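Local coordinates for cytokinin riboside 5'-monophosphate phosphoribohydrolase (Streptomyces coelicolor, PDB 5ZI9), which belongs to the LOG-like proteins of the SLOG clan and has a Rossmann-like fold, at residues His234-Asp238 / Val239-Val243. Numbering follows the deposited sequence.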
loop_
_atom_site.group_PDB
_atom_site.type_symbol
_atom_site.label_atom_id
_atom_site.label_comp_id
_atom_site.label_asym_id
_atom_site.label_seq_id
_atom_site.Cartn_x
_atom_site.Cartn_y
_atom_site.Cartn_z
ATOM N N HIS B 234 -40.042 -8.661 0.386
ATOM C CA HIS B 234 -41.500 -8.471 0.508
ATOM C C HIS B 234 -41.904 -7.490 -0.582
ATOM O O HIS B 234 -41.150 -6.618 -0.928
ATOM C CB HIS B 234 -41.934 -7.980 1.914
ATOM C CG HIS B 234 -41.066 -8.481 3.052
ATOM N ND1 HIS B 234 -41.519 -9.357 4.025
ATOM C CD2 HIS B 234 -39.772 -8.212 3.380
ATOM C CE1 HIS B 234 -40.547 -9.604 4.893
ATOM N NE2 HIS B 234 -39.475 -8.924 4.524
ATOM N N VAL B 235 -43.077 -7.667 -1.150
ATOM C CA VAL B 235 -43.633 -6.734 -2.083
ATOM C C VAL B 235 -44.782 -5.991 -1.396
ATOM O O VAL B 235 -45.640 -6.594 -0.783
ATOM C CB VAL B 235 -44.166 -7.459 -3.303
ATOM C CG1 VAL B 235 -44.754 -6.471 -4.317
ATOM C CG2 VAL B 235 -43.061 -8.312 -3.912
ATOM N N THR B 236 -44.822 -4.679 -1.555
ATOM C CA THR B 236 -45.823 -3.852 -0.915
ATOM C C THR B 236 -46.167 -2.627 -1.758
ATOM O O THR B 236 -45.404 -2.216 -2.636
ATOM C CB THR B 236 -45.351 -3.440 0.487
ATOM O OG1 THR B 236 -46.436 -2.857 1.198
ATOM C CG2 THR B 236 -44.216 -2.460 0.441
ATOM N N ASP B 237 -47.346 -2.072 -1.513
ATOM C CA ASP B 237 -47.710 -0.797 -2.098
ATOM C C ASP B 237 -47.806 0.260 -1.025
ATOM O O ASP B 237 -48.135 1.377 -1.341
ATOM C CB ASP B 237 -49.017 -0.927 -2.850
ATOM C CG ASP B 237 -48.882 -1.777 -4.100
ATOM O OD1 ASP B 237 -47.989 -1.552 -4.944
ATOM O OD2 ASP B 237 -49.688 -2.686 -4.264
ATOM N N ASP B 238 -47.472 -0.068 0.222
ATOM C CA ASP B 238 -47.701 0.825 1.325
ATOM C C ASP B 238 -46.356 1.282 1.896
ATOM O O ASP B 238 -45.531 0.485 2.383
ATOM C CB ASP B 238 -48.577 0.151 2.397
ATOM C CG ASP B 238 -48.863 1.066 3.559
ATOM O OD1 ASP B 238 -49.079 2.259 3.319
ATOM O OD2 ASP B 238 -48.809 0.641 4.719
ATOM N N VAL B 239 -46.155 2.588 1.847
ATOM C CA VAL B 239 -44.914 3.171 2.257
ATOM C C VAL B 239 -44.741 2.919 3.734
ATOM O O VAL B 239 -43.655 2.543 4.170
ATOM C CB VAL B 239 -44.909 4.676 1.914
ATOM C CG1 VAL B 239 -43.810 5.433 2.649
ATOM C CG2 VAL B 239 -44.781 4.848 0.406
ATOM N N ASP B 240 -45.796 3.121 4.522
ATOM C CA ASP B 240 -45.664 2.872 5.976
ATOM C C ASP B 240 -45.418 1.385 6.347
ATOM O O ASP B 240 -44.748 1.107 7.362
ATOM C CB ASP B 240 -46.837 3.463 6.765
ATOM C CG ASP B 240 -46.700 4.943 6.971
ATOM O OD1 ASP B 240 -45.638 5.382 7.410
ATOM O OD2 ASP B 240 -47.647 5.688 6.686
ATOM N N GLU B 241 -45.908 0.446 5.521
ATOM C CA GLU B 241 -45.544 -0.986 5.683
ATOM C C GLU B 241 -44.042 -1.221 5.362
ATOM O O GLU B 241 -43.306 -1.807 6.170
ATOM C CB GLU B 241 -46.433 -1.889 4.814
ATOM C CG GLU B 241 -46.275 -3.393 5.061
ATOM C CD GLU B 241 -47.129 -4.259 4.122
ATOM O OE1 GLU B 241 -47.223 -5.461 4.347
ATOM O OE2 GLU B 241 -47.717 -3.779 3.147
ATOM N N ALA B 242 -43.592 -0.713 4.210
ATOM C CA ALA B 242 -42.186 -0.834 3.806
ATOM C C ALA B 242 -41.262 -0.357 4.865
ATOM O O ALA B 242 -40.302 -1.056 5.183
ATOM C CB ALA B 242 -41.899 -0.092 2.514
ATOM N N VAL B 243 -41.561 0.800 5.447
ATOM C CA VAL B 243 -40.690 1.333 6.496
ATOM C C VAL B 243 -40.702 0.473 7.725
ATOM O O VAL B 243 -39.693 0.327 8.385
ATOM C CB VAL B 243 -41.046 2.786 6.860
ATOM C CG1 VAL B 243 -40.196 3.311 8.016
ATOM C CG2 VAL B 243 -40.807 3.666 5.641
#
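Val239 opens the last helix of the chain directly after Asp238, its N-cap residue, where edge strand 234-236 of the parallel Rossmann-like sheet turns into helix 239-249. The side chain of Val239 leans away from the turn, against Phe203 of the neighbouring strand and Arg95 of helix 88-102. Asp240 follows on the solvent side; of its side chain, CB comes within 4.0 Å of Asp238 OD2. Glu241 meets the turn twice. Glu241 N donates a weak, bent capping bond to Asp238 OD2 (3.0 Å, 129° at the hydrogen); with the aspartate CG opposite its own backbone N (chi1 -179°), the carboxylate reaches toward the first turn. The glutamate side chain runs fully extended back past Thr236, where Thr236 OG1 donates to Glu241 OE2 at 2.5 Å from above the carboxylate plane, 52° out of it. Thr236 OG1 also accepts from Asp238 N at 3.1 Å, closing an ST turn, so the hydroxyl gives one bond and takes another. Ala242 completes the first turn on the buried side, packing on Val201 and Leu96. Ala242 CB lies 3.9 Å from Thr236 CG2, while Ala242 N gives a nearly straight 2.9 Å hydrogen bond to Asp238 O.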